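Side-chain contacts in activated BY transcription factor SSRB (Salmonella enterica, PDB 2WNW), which belongs to glycosyl hydrolase family 30, pairing a TIM barrel with a beta-sandwich domain, and is known as SrfJ: residues A[51-54]-A[55-58]; A[314-317]-A[318-322]; A[398-401]-A[402-406]. All blocks are in the same frame, centred on the assembly; numbering follows the deposited sequence.

In the fold
Contact 1 and contact 2 both lie in the TIM barrel, on opposite sides of the chain's centre, while contact 3 belongs to the beta-sandwich domain. Both barrel contacts are buried: contact 1 leads from strand 48-51 through a cap into helix 54-61, contact 2 is the last turns of helix 305-322. Contact 3, the turn of a beta hairpin, is only partly buried and carries its exposed residues on the turn. Contacts 2 and 3 meet where F321 CG lies 3.9 Å from F398 CZ, joining barrel and sandwich; contact 1 stands about 12 Å from contact 2, nearest atoms. Chemistry follows place: an N-cap, a carboxylate beside an amide, then a turn network with a phosphate at its side.

Contact 1 of 3, residues A[51-54]-A[55-58]; sequences SFTE and GAGV
T53 is the N-cap of helix 54-61, its OG1 accepting from A56 N at 3.1 Å with a nearly straight N-H...O angle of 167°. A chi1 of 57° turns the hydroxyl toward the first helical turn and so within reach of that amide. This is the tight part of the contact. A56 CB lies 3.6 Å from the same OG1, and T53 O takes the amide of the next residue, G57, at 2.8 Å, so T53 engages two successive helix amides. N332 gives OG1 a second polar partner.

One turn on, the backbone bond from V58 N to E54 O is still short at 2.8 Å, but the side chains are looser. E54 and V58 run side by side and approach no closer than 4.1 Å, between E54 CG and V58 CG2, and V58 is partly exposed. The E54 carboxylate reaches past the turn to R118, H122 and the backbone of L97, which fix its position.

The cap comes two residues after the end of barrel strand 48-51, with F52 packed against helix 124-133 and S51 tied to D330 and W331, at and just after the end of strand 327-330.

Contact 2 of 3, residues A[314-317]-A[318-322]; sequences LHDM and IGNFK
D316 and N320, one helical turn apart, bring a carboxylate and an amide together inside helix 305-322. D316 OD1 lies 2.7 Å from the atom modelled as N320 OD1, and the two flat groups stand almost perpendicular, 85° between planes. The amide is probably turned over in the model, in which case its nitrogen would face the carboxylate and the pair may be hydrogen-bonded. D316 CG runs anti to its own N (chi1 -161°), while N320 CG swings back beside its N (chi1 -73°), so the amide leans over the preceding turn and N320 CG comes within 3.0 Å of D316 O.

Two other side chains fold back over carbonyls in the same way. I318 CG1 lies 3.2 Å from L314 O, and F321 CD2 is 3.1 Å from M317 O, which meets the ring obliquely. The regular backbone bonds from each amide to the carbonyl four residues earlier hold the spacing, for example N320 N to D316 O at 2.9 Å.

Farther out, F275 and I278 of helix 275-284 pack on the N320 side chain, and F321 packs on V396 of strand 393-399 and meets the ring of F48. K242 forms a salt bridge with D316 OD2.

With K242 on one carboxylate oxygen and the amide beside the other, the buried D316 is probably held in the charged form, with K242 as its counter-charge.

Contact 3 of 3, residues A[398-401]-A[402-406]; sequences FVNP and DGERV. With PO4 (phosphate ion), chain C.
A beta hairpin links strands 393-399 and 405-411 through a type I turn with a G1 beta bulge, running from N400 to G403, whose closing bond goes from G403 N to N400 O at 2.8 Å. F398 and V406 form a hydrogen-bonded antiparallel pair, the amide of F398 reaching V406 O at 2.7 Å; V399 and R405 follow as a non-hydrogen-bonded pair, and N400 N bonds to E404 O at the mouth of the turn. G403, the bulge glycine, takes a positive phi (94°), a backbone shape in which a side chain would press on the preceding carbonyl oxygen.

D402 adds an Asx turn. A chi1 of 75° folds its carboxylate back over the turn and brings OD1 to 3.0 Å from E404 N, the amide approaching from above the carboxylate plane. D402 also has salt bridges to R443 and R378. Beside it, N400 and E404 run the same way: N400 ND2 donates to the anti side of E404 OE2 at 3.2 Å, from within its own amide plane, and the two flat groups are turned 50° apart. V406 CG2 lies 3.6 Å from the same nitrogen. N400 OD1 accepts from the backbone N of R378, and Y376 O is a further acceptor for ND2.

Alongside V399, the bend of R405 at chi2 brings NH1 to 3.6 Å from V399 CG1, at the guanidinium edge. Another part of that edge holds a phosphate ion, probably from the crystallisation liquor: NE bonds to O1 and NH2 to O4, the latter at 2.7 Å, with the phosphorus in the guanidinium plane.

Strands 382-388 and 437-442 flank the hairpin, M384 packing on V399 and R405, L441 on E404 and V406, while F398 reaches toward helix 305-322 of the barrel.

Contact 1 of 3, residues A[51-54]-A[55-58]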
ATOM      1  N   SER A  51      23.019  14.643   1.961  1.00 17.11           N
ATOM      2  CA  SER A  51      24.296  14.248   2.540  1.00 16.46           C
ATOM      3  C   SER A  51      25.510  15.108   2.244  1.00 17.03           C
ATOM      4  O   SER A  51      25.686  15.617   1.136  1.00 16.43           O
ATOM      5  CB  SER A  51      24.614  12.810   2.136  1.00 15.50           C
ATOM      6  OG  SER A  51      23.520  11.953   2.408  1.00 16.63           O
ATOM      7  N   PHE A  52      26.349  15.248   3.265  1.00 16.48           N
ATOM      8  CA  PHE A  52      27.597  15.984   3.169  1.00 18.95           C
ATOM      9  C   PHE A  52      28.668  14.919   2.939  1.00 19.61           C
ATOM     10  O   PHE A  52      28.824  14.014   3.759  1.00 20.75           O
ATOM     11  CB  PHE A  52      27.929  16.701   4.485  1.00 18.74           C
ATOM     12  CG  PHE A  52      26.897  17.700   4.930  1.00 19.42           C
ATOM     13  CD1 PHE A  52      26.151  17.478   6.084  1.00 18.30           C
ATOM     14  CD2 PHE A  52      26.706  18.885   4.230  1.00 20.51           C
ATOM     15  CE1 PHE A  52      25.230  18.422   6.537  1.00 19.34           C
ATOM     16  CE2 PHE A  52      25.786  19.837   4.673  1.00 20.30           C
ATOM     17  CZ  PHE A  52      25.050  19.604   5.829  1.00 21.32           C
ATOM     18  N   THR A  53      29.387  15.011   1.827  1.00 19.86           N
ATOM     19  CA  THR A  53      30.467  14.072   1.532  1.00 18.24           C
ATOM     20  C   THR A  53      31.689  14.907   1.181  1.00 17.90           C
ATOM     21  O   THR A  53      31.564  16.102   0.920  1.00 17.49           O
ATOM     22  CB  THR A  53      30.141  13.176   0.319  1.00 18.16           C
ATOM     23  OG1 THR A  53      29.860  14.001  -0.820  1.00 18.09           O
ATOM     24  CG2 THR A  53      28.941  12.285   0.615  1.00 17.33           C
ATOM     25  N   GLU A  54      32.867  14.294   1.181  1.00 19.55           N
ATOM     26  CA  GLU A  54      34.066  15.037   0.826  1.00 19.52           C
ATOM     27  C   GLU A  54      33.875  15.602  -0.580  1.00 19.00           C
ATOM     28  O   GLU A  54      34.290  16.723  -0.868  1.00 19.00           O
ATOM     29  CB  GLU A  54      35.307  14.139   0.862  1.00 19.06           C
ATOM     30  CG  GLU A  54      36.505  14.758   0.141  1.00 21.30           C
ATOM     31  CD  GLU A  54      37.829  14.134   0.528  1.00 21.82           C
ATOM     32  OE1 GLU A  54      38.427  14.584   1.529  1.00 24.03           O
ATOM     33  OE2 GLU A  54      38.267  13.194  -0.164  1.00 21.29           O
ATOM     34  N   GLY A  55      33.231  14.823  -1.445  1.00 19.31           N
ATOM     35  CA  GLY A  55      32.986  15.279  -2.803  1.00 20.15           C
ATOM     36  C   GLY A  55      32.164  16.555  -2.817  1.00 19.65           C
ATOM     37  O   GLY A  55      32.528  17.536  -3.468  1.00 19.65           O
ATOM     38  N   ALA A  56      31.042  16.543  -2.104  1.00 19.03           N
ATOM     39  CA  ALA A  56      30.181  17.717  -2.037  1.00 18.87           C
ATOM     40  C   ALA A  56      30.940  18.888  -1.412  1.00 19.23           C
ATOM     41  O   ALA A  56      30.794  20.031  -1.840  1.00 18.77           O
ATOM     42  CB  ALA A  56      28.925  17.406  -1.217  1.00 18.93           C
ATOM     43  N   GLY A  57      31.755  18.588  -0.400  1.00 18.81           N
ATOM     44  CA  GLY A  57      32.525  19.618   0.276  1.00 18.37           C
ATOM     45  C   GLY A  57      33.548  20.282  -0.627  1.00 19.78           C
ATOM     46  O   GLY A  57      33.690  21.504  -0.623  1.00 20.48           O
ATOM     47  N   VAL A  58      34.270  19.476  -1.396  1.00 19.73           N
ATOM     48  CA  VAL A  58      35.279  19.996  -2.315  1.00 21.79           C
ATOM     49  C   VAL A  58      34.617  20.863  -3.385  1.00 21.80           C
ATOM     50  O   VAL A  58      35.151  21.903  -3.774  1.00 22.08           O
ATOM     51  CB  VAL A  58      36.067  18.835  -2.974  1.00 23.76           C
ATOM     52  CG1 VAL A  58      36.860  19.340  -4.171  1.00 27.29           C
ATOM     53  CG2 VAL A  58      37.014  18.217  -1.944  1.00 24.24           C
TER

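Contact 2 of 3, residues A[314-317]-A[318-322]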
ATOM      1  N   LEU A 314       9.952  11.199  -6.216  1.00 13.55           N
ATOM      2  CA  LEU A 314       8.585  11.332  -5.716  1.00 13.84           C
ATOM      3  C   LEU A 314       7.922   9.996  -5.405  1.00 13.41           C
ATOM      4  O   LEU A 314       7.287   9.842  -4.364  1.00 13.63           O
ATOM      5  CB  LEU A 314       7.726  12.117  -6.712  1.00 13.93           C
ATOM      6  CG  LEU A 314       8.032  13.615  -6.810  1.00 17.59           C
ATOM      7  CD1 LEU A 314       7.257  14.217  -7.975  1.00 17.00           C
ATOM      8  CD2 LEU A 314       7.661  14.307  -5.498  1.00 17.47           C
ATOM      9  N   HIS A 315       8.073   9.032  -6.308  1.00 12.90           N
ATOM     10  CA  HIS A 315       7.471   7.717  -6.123  1.00 13.90           C
ATOM     11  C   HIS A 315       7.984   7.019  -4.868  1.00 12.75           C
ATOM     12  O   HIS A 315       7.199   6.467  -4.096  1.00 12.02           O
ATOM     13  CB  HIS A 315       7.743   6.836  -7.349  1.00 14.09           C
ATOM     14  CG  HIS A 315       7.180   5.452  -7.238  1.00 14.04           C
ATOM     15  ND1 HIS A 315       5.829   5.187  -7.314  1.00 14.55           N
ATOM     16  CD2 HIS A 315       7.787   4.256  -7.043  1.00 14.58           C
ATOM     17  CE1 HIS A 315       5.628   3.889  -7.168  1.00 17.74           C
ATOM     18  NE2 HIS A 315       6.799   3.301  -7.002  1.00 15.82           N
ATOM     19  N   ASP A 316       9.295   7.041  -4.649  1.00 12.44           N
ATOM     20  CA  ASP A 316       9.834   6.376  -3.472  1.00 13.55           C
ATOM     21  C   ASP A 316       9.482   7.109  -2.184  1.00 14.51           C
ATOM     22  O   ASP A 316       9.134   6.482  -1.182  1.00 14.70           O
ATOM     23  CB  ASP A 316      11.353   6.213  -3.584  1.00 13.74           C
ATOM     24  CG  ASP A 316      11.884   5.157  -2.634  1.00 15.17           C
ATOM     25  OD1 ASP A 316      12.435   5.514  -1.569  1.00 16.36           O
ATOM     26  OD2 ASP A 316      11.720   3.963  -2.948  1.00 15.38           O
ATOM     27  N   MET A 317       9.561   8.437  -2.204  1.00 13.68           N
ATOM     28  CA  MET A 317       9.235   9.217  -1.014  1.00 14.99           C
ATOM     29  C   MET A 317       7.787   9.022  -0.574  1.00 14.98           C
ATOM     30  O   MET A 317       7.513   8.780   0.603  1.00 15.14           O
ATOM     31  CB  MET A 317       9.500  10.701  -1.270  1.00 16.30           C
ATOM     32  CG  MET A 317      10.975  11.023  -1.456  1.00 17.17           C
ATOM     33  SD  MET A 317      11.256  12.743  -1.909  1.00 17.48           S
ATOM     34  CE  MET A 317      11.175  13.545  -0.302  1.00 17.94           C
ATOM     35  N   ILE A 318       6.856   9.125  -1.517  1.00 14.12           N
ATOM     36  CA  ILE A 318       5.445   8.955  -1.193  1.00 13.43           C
ATOM     37  C   ILE A 318       5.185   7.560  -0.635  1.00 14.35           C
ATOM     38  O   ILE A 318       4.545   7.410   0.404  1.00 13.98           O
ATOM     39  CB  ILE A 318       4.557   9.208  -2.435  1.00 13.70           C
ATOM     40  CG1 ILE A 318       4.644  10.689  -2.825  1.00 13.99           C
ATOM     41  CG2 ILE A 318       3.113   8.811  -2.141  1.00 14.20           C
ATOM     42  CD1 ILE A 318       3.978  11.031  -4.148  1.00 15.03           C
ATOM     43  N   GLY A 319       5.697   6.540  -1.316  1.00 13.89           N
ATOM     44  CA  GLY A 319       5.503   5.178  -0.850  1.00 14.79           C
ATOM     45  C   GLY A 319       6.091   4.923   0.529  1.00 15.47           C
ATOM     46  O   GLY A 319       5.462   4.278   1.373  1.00 16.04           O
ATOM     47  N   ASN A 320       7.301   5.422   0.763  1.00 14.47           N
ATOM     48  CA  ASN A 320       7.959   5.237   2.050  1.00 14.63           C
ATOM     49  C   ASN A 320       7.130   5.828   3.183  1.00 15.46           C
ATOM     50  O   ASN A 320       6.838   5.151   4.165  1.00 15.64           O
ATOM     51  CB  ASN A 320       9.348   5.892   2.044  1.00 14.06           C
ATOM     52  CG  ASN A 320      10.360   5.113   1.226  1.00 13.31           C
ATOM     53  OD1 ASN A 320      11.481   5.571   1.002  1.00 16.39           O
ATOM     54  ND2 ASN A 320       9.973   3.931   0.781  1.00 10.88           N
ATOM     55  N   PHE A 321       6.743   7.090   3.045  1.00 14.58           N
ATOM     56  CA  PHE A 321       5.968   7.730   4.099  1.00 15.73           C
ATOM     57  C   PHE A 321       4.586   7.118   4.301  1.00 15.07           C
ATOM     58  O   PHE A 321       4.110   7.025   5.431  1.00 15.86           O
ATOM     59  CB  PHE A 321       5.899   9.238   3.846  1.00 15.93           C
ATOM     60  CG  PHE A 321       7.198   9.944   4.130  1.00 17.74           C
ATOM     61  CD1 PHE A 321       7.719   9.969   5.422  1.00 17.82           C
ATOM     62  CD2 PHE A 321       7.920  10.549   3.108  1.00 17.42           C
ATOM     63  CE1 PHE A 321       8.939  10.586   5.693  1.00 18.04           C
ATOM     64  CE2 PHE A 321       9.144  11.170   3.368  1.00 18.87           C
ATOM     65  CZ  PHE A 321       9.655  11.187   4.663  1.00 18.88           C
ATOM     66  N   LYS A 322       3.941   6.681   3.223  1.00 15.68           N
ATOM     67  CA  LYS A 322       2.632   6.052   3.369  1.00 17.26           C
ATOM     68  C   LYS A 322       2.800   4.722   4.097  1.00 17.27           C
ATOM     69  O   LYS A 322       1.875   4.237   4.746  1.00 18.44           O
ATOM     70  CB  LYS A 322       1.992   5.785   2.004  1.00 18.58           C
ATOM     71  CG  LYS A 322       1.479   7.024   1.302  1.00 25.15           C
ATOM     72  CD  LYS A 322      -0.011   6.909   1.001  1.00 29.53           C
ATOM     73  CE  LYS A 322      -0.840   6.794   2.263  1.00 30.62           C
ATOM     74  NZ  LYS A 322      -2.303   6.648   1.972  1.00 27.04           N
TER

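Contact 3 of 3, residues A[398-401]-A[402-406]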
ATOM      1  N   PHE A 398       0.402  14.839   5.790  1.00 16.49           N
ATOM      2  CA  PHE A 398       1.012  15.011   7.102  1.00 18.42           C
ATOM      3  C   PHE A 398       0.267  16.093   7.874  1.00 18.88           C
ATOM      4  O   PHE A 398      -0.461  16.895   7.293  1.00 19.57           O
ATOM      5  CB  PHE A 398       2.459  15.497   6.971  1.00 16.88           C
ATOM      6  CG  PHE A 398       3.320  14.669   6.060  1.00 17.85           C
ATOM      7  CD1 PHE A 398       4.207  13.739   6.586  1.00 17.53           C
ATOM      8  CD2 PHE A 398       3.294  14.868   4.683  1.00 16.88           C
ATOM      9  CE1 PHE A 398       5.069  13.021   5.752  1.00 19.04           C
ATOM     10  CE2 PHE A 398       4.147  14.159   3.840  1.00 18.48           C
ATOM     11  CZ  PHE A 398       5.039  13.234   4.378  1.00 16.89           C
ATOM     12  N   VAL A 399       0.464  16.105   9.185  1.00 18.70           N
ATOM     13  CA  VAL A 399      -0.105  17.136  10.033  1.00 18.44           C
ATOM     14  C   VAL A 399       1.085  17.650  10.828  1.00 18.38           C
ATOM     15  O   VAL A 399       1.665  16.916  11.633  1.00 18.66           O
ATOM     16  CB  VAL A 399      -1.165  16.598  11.016  1.00 18.41           C
ATOM     17  CG1 VAL A 399      -1.673  17.749  11.885  1.00 19.54           C
ATOM     18  CG2 VAL A 399      -2.328  15.977  10.256  1.00 18.22           C
ATOM     19  N   ASN A 400       1.474  18.896  10.581  1.00 18.81           N
ATOM     20  CA  ASN A 400       2.602  19.475  11.293  1.00 19.48           C
ATOM     21  C   ASN A 400       2.270  19.655  12.766  1.00 20.57           C
ATOM     22  O   ASN A 400       1.101  19.636  13.158  1.00 20.37           O
ATOM     23  CB  ASN A 400       3.008  20.816  10.678  1.00 20.59           C
ATOM     24  CG  ASN A 400       3.794  20.648   9.391  1.00 20.90           C
ATOM     25  OD1 ASN A 400       4.624  19.747   9.280  1.00 21.06           O
ATOM     26  ND2 ASN A 400       3.547  21.519   8.418  1.00 20.30           N
ATOM     27  N   PRO A 401       3.300  19.823  13.606  1.00 21.87           N
ATOM     28  CA  PRO A 401       3.088  20.002  15.041  1.00 23.37           C
ATOM     29  C   PRO A 401       2.081  21.099  15.378  1.00 24.69           C
ATOM     30  O   PRO A 401       1.329  20.973  16.341  1.00 24.36           O
ATOM     31  CB  PRO A 401       4.489  20.315  15.551  1.00 23.88           C
ATOM     32  CG  PRO A 401       5.349  19.480  14.656  1.00 22.42           C
ATOM     33  CD  PRO A 401       4.741  19.756  13.296  1.00 22.08           C
ATOM     34  N   ASP A 402       2.054  22.162  14.579  1.00 24.79           N
ATOM     35  CA  ASP A 402       1.132  23.268  14.833  1.00 25.62           C
ATOM     36  C   ASP A 402      -0.271  23.041  14.272  1.00 25.72           C
ATOM     37  O   ASP A 402      -1.117  23.934  14.316  1.00 25.92           O
ATOM     38  CB  ASP A 402       1.717  24.579  14.295  1.00 26.35           C
ATOM     39  CG  ASP A 402       1.643  24.686  12.786  1.00 28.37           C
ATOM     40  OD1 ASP A 402       1.410  23.662  12.108  1.00 26.57           O
ATOM     41  OD2 ASP A 402       1.833  25.810  12.277  1.00 28.63           O
ATOM     42  N   GLY A 403      -0.513  21.842  13.747  1.00 24.55           N
ATOM     43  CA  GLY A 403      -1.826  21.513  13.219  1.00 23.25           C
ATOM     44  C   GLY A 403      -2.045  21.722  11.735  1.00 22.52           C
ATOM     45  O   GLY A 403      -3.096  21.359  11.210  1.00 22.85           O
ATOM     46  N   GLU A 404      -1.068  22.301  11.047  1.00 21.99           N
ATOM     47  CA  GLU A 404      -1.208  22.541   9.616  1.00 23.02           C
ATOM     48  C   GLU A 404      -1.262  21.233   8.834  1.00 22.28           C
ATOM     49  O   GLU A 404      -0.410  20.364   9.019  1.00 20.31           O
ATOM     50  CB  GLU A 404      -0.038  23.379   9.093  1.00 24.80           C
ATOM     51  CG  GLU A 404      -0.234  23.876   7.662  1.00 27.97           C
ATOM     52  CD  GLU A 404       0.999  24.565   7.103  1.00 29.60           C
ATOM     53  OE1 GLU A 404       0.843  25.475   6.262  1.00 31.47           O
ATOM     54  OE2 GLU A 404       2.124  24.190   7.493  1.00 32.08           O
ATOM     55  N   ARG A 405      -2.266  21.096   7.971  1.00 21.22           N
ATOM     56  CA  ARG A 405      -2.403  19.901   7.146  1.00 20.78           C
ATOM     57  C   ARG A 405      -1.581  20.090   5.869  1.00 20.92           C
ATOM     58  O   ARG A 405      -1.560  21.176   5.292  1.00 20.85           O
ATOM     59  CB  ARG A 405      -3.873  19.651   6.776  1.00 19.61           C
ATOM     60  CG  ARG A 405      -4.768  19.143   7.916  1.00 20.12           C
ATOM     61  CD  ARG A 405      -5.395  20.280   8.730  1.00 19.93           C
ATOM     62  NE  ARG A 405      -6.431  19.786   9.632  1.00 19.25           N
ATOM     63  CZ  ARG A 405      -6.197  19.208  10.804  1.00 19.68           C
ATOM     64  NH1 ARG A 405      -4.951  19.056  11.234  1.00 20.40           N
ATOM     65  NH2 ARG A 405      -7.209  18.757  11.534  1.00 20.58           N
ATOM     66  N   VAL A 406      -0.896  19.035   5.438  1.00 20.86           N
ATOM     67  CA  VAL A 406      -0.074  19.091   4.229  1.00 18.77           C
ATOM     68  C   VAL A 406      -0.325  17.831   3.405  1.00 19.49           C
ATOM     69  O   VAL A 406      -0.173  16.724   3.910  1.00 20.16           O
ATOM     70  CB  VAL A 406       1.436  19.145   4.574  1.00 19.00           C
ATOM     71  CG1 VAL A 406       2.249  19.286   3.301  1.00 17.67           C
ATOM     72  CG2 VAL A 406       1.725  20.301   5.516  1.00 19.30           C
TER
HETATM   73  P   PO4 C1446     -10.352  18.950   9.701  1.00 30.66           P
HETATM   74  O1  PO4 C1446      -9.253  19.448   8.832  1.00 27.83           O
HETATM   75  O2  PO4 C1446     -11.535  19.834   9.550  1.00 29.44           O
HETATM   76  O3  PO4 C1446     -10.715  17.564   9.304  1.00 29.88           O
HETATM   77  O4  PO4 C1446      -9.905  18.954  11.119  1.00 28.79           O